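Local coordinates for Serine/threonine-protein phosphatase 2A regulatory subunit B'' subunit alpha (Homo sapiens, PDB 4I5J) that serves as a calcium-binding regulatory subunit of protein phosphatase 2A and might modulate the substrate selectivity, catalytic activity and localization of the phosphatase, at residues E152-S156 with K167-M171; L236-M240 with D268-N272. One frame throughout, in Å; residues are numbered along the deposited sequence.

Both contacts belong to the EF-hand-containing part of the regulatory subunit and follow one another along the chain, interaction 1 closing before interaction 2 opens. Their centres lie 24 Å apart and their nearest atoms about 7 Å, so they do not touch. Helix 189-199 links them: its residues meet I154 of interaction 1 and F270 of interaction 2, and it leads into the calcium loop formed by D200, D202, D204, V206 and E211. Interaction 2 is set back from that site, the F270 side chain being about 13 Å from the calcium ion and about 9 Å from the side chain of E211, whereas interaction 1 is packing away from it; neither supplies a ligand.

Interaction 1 (E152-S156 with K167-M171); sequences ERIFS and KEGRM
F155, the first residue to leave helical geometry after helix 148-154, pushes its ring against the backbone of G169 to M171. The outer end of the ring does the touching: R170 N lies at its edge near the ring plane, and F155 CE1 comes within 3.5 Å of G169 O. F155 CZ meets M171 CB at 3.7 Å, the two side chains crossing at about a right angle. Deeper in, M171 keeps CG anti to its backbone N (chi1 173°) and bends only at the last torsion (chi3 -81°), which brings CE to I154 CG2 at 3.5 Å, tighter than an ordinary carbon-carbon contact. The solvent side is held less firmly: the exposed K167, bent at chi2, lays its aliphatic chain past the backbone carbonyl of F155, with K167 CE 3.4 Å from F155 O and no hydrogen bond across the contact. Trimming F155 to an alanine would probably open a gap beside M171 CB and take away the ring edge that packs on the G169-M171 backbone. R170 NH2 forms a salt bridge with D130 OD2. M171 pairs through its backbone with I133, in the short two-stranded antiparallel sheet of 133-134 and 170-171. Around this core, helix 135-138 touches F155 and M171 through L138, helix 173-184 adds F176 and F179, and helix 189-199 covers I154 with Y194, W195 and C198.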
loop_
_atom_site.group_PDB
_atom_site.type_symbol
_atom_site.label_atom_id
_atom_site.label_comp_id
_atom_site.label_asym_id
_atom_site.label_seq_id
_atom_site.Cartn_x
_atom_site.Cartn_y
_atom_site.Cartn_z
ATOM N N GLU A 152 -4.007 12.846 -7.405
ATOM C CA GLU A 152 -4.774 13.821 -6.641
ATOM C C GLU A 152 -5.592 13.117 -5.562
ATOM O O GLU A 152 -5.695 13.598 -4.429
ATOM C CB GLU A 152 -5.675 14.638 -7.583
ATOM C CG GLU A 152 -6.497 15.722 -6.919
ATOM C CD GLU A 152 -7.195 16.617 -7.944
ATOM O OE1 GLU A 152 -6.978 16.420 -9.164
ATOM O OE2 GLU A 152 -7.962 17.516 -7.531
ATOM N N ARG A 153 -6.145 11.954 -5.892
ATOM C CA ARG A 153 -6.882 11.180 -4.889
ATOM C C ARG A 153 -5.970 10.669 -3.770
ATOM O O ARG A 153 -6.334 10.682 -2.595
ATOM C CB ARG A 153 -7.646 10.034 -5.556
ATOM C CG ARG A 153 -8.831 10.497 -6.435
ATOM C CD ARG A 153 -9.930 11.098 -5.580
ATOM N NE ARG A 153 -10.402 10.103 -4.621
ATOM C CZ ARG A 153 -10.867 10.389 -3.410
ATOM N NH1 ARG A 153 -10.944 11.652 -3.011
ATOM N NH2 ARG A 153 -11.267 9.414 -2.609
ATOM N N ILE A 154 -4.785 10.207 -4.131
ATOM C CA ILE A 154 -3.817 9.799 -3.120
ATOM C C ILE A 154 -3.537 10.945 -2.152
ATOM O O ILE A 154 -3.436 10.741 -0.946
ATOM C CB ILE A 154 -2.524 9.344 -3.773
ATOM C CG1 ILE A 154 -2.713 7.957 -4.404
ATOM C CG2 ILE A 154 -1.385 9.345 -2.762
ATOM C CD1 ILE A 154 -1.733 7.719 -5.578
ATOM N N PHE A 155 -3.456 12.160 -2.684
ATOM C CA PHE A 155 -3.130 13.327 -1.871
ATOM C C PHE A 155 -4.361 13.978 -1.237
ATOM O O PHE A 155 -4.255 15.040 -0.620
ATOM C CB PHE A 155 -2.361 14.346 -2.715
ATOM C CG PHE A 155 -0.896 14.058 -2.795
ATOM C CD1 PHE A 155 0.002 14.796 -2.053
ATOM C CD2 PHE A 155 -0.417 13.031 -3.591
ATOM C CE1 PHE A 155 1.357 14.533 -2.107
ATOM C CE2 PHE A 155 0.939 12.756 -3.642
ATOM C CZ PHE A 155 1.827 13.515 -2.907
ATOM N N SER A 156 -5.511 13.318 -1.370
ATOM C CA SER A 156 -6.807 13.820 -0.878
ATOM C C SER A 156 -7.088 13.475 0.571
ATOM O O SER A 156 -7.985 14.043 1.188
ATOM C CB SER A 156 -7.945 13.201 -1.688
ATOM O OG SER A 156 -8.044 11.802 -1.405
ATOM N N LYS A 167 -4.884 20.358 4.083
ATOM C CA LYS A 167 -3.946 19.416 3.481
ATOM C C LYS A 167 -2.574 20.059 3.325
ATOM O O LYS A 167 -2.464 21.243 2.988
ATOM C CB LYS A 167 -4.462 18.896 2.131
ATOM C CG LYS A 167 -3.523 17.916 1.428
ATOM C CD LYS A 167 -3.171 16.706 2.302
ATOM C CE LYS A 167 -1.957 15.959 1.748
ATOM N NZ LYS A 167 -1.714 14.644 2.430
ATOM N N GLU A 168 -1.530 19.273 3.582
ATOM C CA GLU A 168 -0.165 19.762 3.500
ATOM C C GLU A 168 0.408 19.549 2.094
ATOM O O GLU A 168 1.473 20.072 1.759
ATOM C CB GLU A 168 0.700 19.064 4.553
ATOM C CG GLU A 168 2.019 19.757 4.847
ATOM C CD GLU A 168 2.965 18.874 5.636
ATOM O OE1 GLU A 168 2.520 17.789 6.069
ATOM O OE2 GLU A 168 4.145 19.256 5.819
ATOM N N GLY A 169 -0.296 18.777 1.274
ATOM C CA GLY A 169 0.150 18.515 -0.084
ATOM C C GLY A 169 1.457 17.752 -0.129
ATOM O O GLY A 169 2.203 17.815 -1.112
ATOM N N ARG A 170 1.738 17.026 0.945
ATOM C CA ARG A 170 3.025 16.370 1.091
ATOM C C ARG A 170 2.894 14.940 1.587
ATOM O O ARG A 170 2.295 14.680 2.627
ATOM C CB ARG A 170 3.918 17.176 2.033
ATOM C CG ARG A 170 4.518 18.397 1.371
ATOM C CD ARG A 170 5.602 19.008 2.232
ATOM N NE ARG A 170 6.424 19.946 1.475
ATOM C CZ ARG A 170 7.306 20.771 2.027
ATOM N NH1 ARG A 170 7.474 20.771 3.344
ATOM N NH2 ARG A 170 8.011 21.600 1.265
ATOM N N MET A 171 3.464 14.014 0.829
ATOM C CA MET A 171 3.481 12.607 1.207
ATOM C C MET A 171 4.754 12.309 2.022
ATOM O O MET A 171 5.884 12.557 1.566
ATOM C CB MET A 171 3.448 11.723 -0.052
ATOM C CG MET A 171 3.630 10.231 0.240
ATOM S SD MET A 171 3.628 9.216 -1.251
ATOM C CE MET A 171 1.868 9.074 -1.535
#

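Interaction 2 (L236-M240 with D268-N272); sequences LLCQM and DTFFN
Two helices that follow the calcium-binding EF-hand, 233-244 and 263-271, pack here through a buried contact with no hydrogen bond between the two segments, in which L236 and M240, one turn apart, face T269 and F270. L236 and T269 meet tip to tip, with L236 CD1 pressed to 3.4 Å from T269 CG2, closer than usual for two carbons. The other branch puts L236 CD2 3.8 Å from F270 CE2, the two side chains crossing at a slant. M240 bends at chi2 (-58°) and again at chi3, a shape that serves two partners. The M240 and F270 side chains slide past each other in opposite directions, M240 CG 3.9 Å from F270 CE1, while M240 CE ends 3.6 Å from T269 OG1. The sulfur makes an oblique Met-aromatic contact, M240 SD standing 5.4 Å from the centroid of the F270 ring and 51° off its normal. T269 OG1, though buried, is satisfied within its own helix by a hydrogen bond with the carbonyl of I265, and its methyl CG2 lies against both L236 and M240. F270 also meets F266 edge-to-face. Y216 of helix 209-226 touches both L236 and F270, Y276 of helix 273-277 reaches L236 and T269, and M199 of helix 189-199 packs on F270.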
loop_
_atom_site.group_PDB
_atom_site.type_symbol
_atom_site.label_atom_id
_atom_site.label_comp_id
_atom_site.label_asym_id
_atom_site.label_seq_id
_atom_site.Cartn_x
_atom_site.Cartn_y
_atom_site.Cartn_z
ATOM N N LEU A 236 -16.054 0.369 -22.890
ATOM C CA LEU A 236 -15.053 0.041 -21.871
ATOM C C LEU A 236 -15.723 -0.399 -20.581
ATOM O O LEU A 236 -15.323 -1.391 -19.973
ATOM C CB LEU A 236 -14.152 1.220 -21.579
ATOM C CG LEU A 236 -13.226 0.827 -20.423
ATOM C CD1 LEU A 236 -11.842 0.524 -20.938
ATOM C CD2 LEU A 236 -13.250 1.896 -19.360
ATOM N N LEU A 237 -16.757 0.336 -20.185
ATOM C CA LEU A 237 -17.526 0.005 -18.994
ATOM C C LEU A 237 -18.136 -1.388 -19.120
ATOM O O LEU A 237 -18.109 -2.167 -18.168
ATOM C CB LEU A 237 -18.604 1.059 -18.752
ATOM C CG LEU A 237 -19.485 0.885 -17.524
ATOM C CD1 LEU A 237 -18.650 0.807 -16.248
ATOM C CD2 LEU A 237 -20.492 2.025 -17.464
ATOM N N CYS A 238 -18.664 -1.711 -20.297
ATOM C CA CYS A 238 -19.138 -3.070 -20.565
ATOM C C CYS A 238 -18.048 -4.118 -20.303
ATOM O O CYS A 238 -18.271 -5.096 -19.590
ATOM C CB CYS A 238 -19.635 -3.183 -22.000
ATOM S SG CYS A 238 -21.283 -2.483 -22.213
ATOM N N GLN A 239 -16.869 -3.900 -20.879
ATOM C CA GLN A 239 -15.713 -4.763 -20.636
ATOM C C GLN A 239 -15.411 -4.926 -19.162
ATOM O O GLN A 239 -15.172 -6.036 -18.675
ATOM C CB GLN A 239 -14.467 -4.190 -21.319
ATOM C CG GLN A 239 -14.570 -4.162 -22.841
ATOM C CD GLN A 239 -13.228 -3.942 -23.507
ATOM O OE1 GLN A 239 -12.236 -3.633 -22.841
ATOM N NE2 GLN A 239 -13.186 -4.108 -24.824
ATOM N N MET A 240 -15.410 -3.808 -18.450
ATOM C CA MET A 240 -15.039 -3.819 -17.036
ATOM C C MET A 240 -16.102 -4.511 -16.194
ATOM O O MET A 240 -15.803 -5.110 -15.165
ATOM C CB MET A 240 -14.779 -2.397 -16.531
ATOM C CG MET A 240 -13.510 -1.819 -17.090
ATOM S SD MET A 240 -12.106 -2.873 -16.660
ATOM C CE MET A 240 -11.539 -3.422 -18.282
ATOM N N ASP A 268 -5.643 -0.709 -13.563
ATOM C CA ASP A 268 -4.795 -0.218 -14.655
ATOM C C ASP A 268 -5.619 0.466 -15.733
ATOM O O ASP A 268 -5.255 1.523 -16.249
ATOM C CB ASP A 268 -3.994 -1.369 -15.278
ATOM C CG ASP A 268 -2.947 -1.929 -14.334
ATOM O OD1 ASP A 268 -2.497 -1.194 -13.417
ATOM O OD2 ASP A 268 -2.573 -3.108 -14.512
ATOM N N THR A 269 -6.741 -0.156 -16.062
ATOM C CA THR A 269 -7.625 0.330 -17.095
ATOM C C THR A 269 -8.073 1.754 -16.781
ATOM O O THR A 269 -8.217 2.562 -17.682
ATOM C CB THR A 269 -8.834 -0.611 -17.214
ATOM O OG1 THR A 269 -8.379 -1.916 -17.595
ATOM C CG2 THR A 269 -9.834 -0.111 -18.228
ATOM N N PHE A 270 -8.263 2.075 -15.501
ATOM C CA PHE A 270 -8.725 3.418 -15.111
ATOM C C PHE A 270 -7.673 4.455 -14.754
ATOM O O PHE A 270 -7.975 5.659 -14.741
ATOM C CB PHE A 270 -9.771 3.343 -13.996
ATOM C CG PHE A 270 -11.079 2.780 -14.458
ATOM C CD1 PHE A 270 -11.471 1.497 -14.101
ATOM C CD2 PHE A 270 -11.896 3.520 -15.305
ATOM C CE1 PHE A 270 -12.667 0.977 -14.557
ATOM C CE2 PHE A 270 -13.082 3.003 -15.776
ATOM C CZ PHE A 270 -13.476 1.732 -15.398
ATOM N N PHE A 271 -6.451 4.026 -14.443
ATOM C CA PHE A 271 -5.459 5.020 -14.045
ATOM C C PHE A 271 -3.980 4.689 -14.268
ATOM O O PHE A 271 -3.117 5.433 -13.811
ATOM C CB PHE A 271 -5.709 5.514 -12.613
ATOM C CG PHE A 271 -5.614 4.442 -11.560
ATOM C CD1 PHE A 271 -4.378 3.968 -11.146
ATOM C CD2 PHE A 271 -6.752 3.946 -10.950
ATOM C CE1 PHE A 271 -4.283 3.003 -10.168
ATOM C CE2 PHE A 271 -6.665 2.979 -9.973
ATOM C CZ PHE A 271 -5.422 2.505 -9.581
ATOM N N ASN A 272 -3.690 3.597 -14.975
ATOM C CA ASN A 272 -2.314 3.291 -15.404
ATOM C C ASN A 272 -2.319 3.041 -16.921
ATOM O O ASN A 272 -2.379 1.895 -17.380
ATOM C CB ASN A 272 -1.725 2.105 -14.613
ATOM C CG ASN A 272 -0.206 1.933 -14.815
ATOM O OD1 ASN A 272 0.313 2.053 -15.928
ATOM N ND2 ASN A 272 0.503 1.633 -13.727
#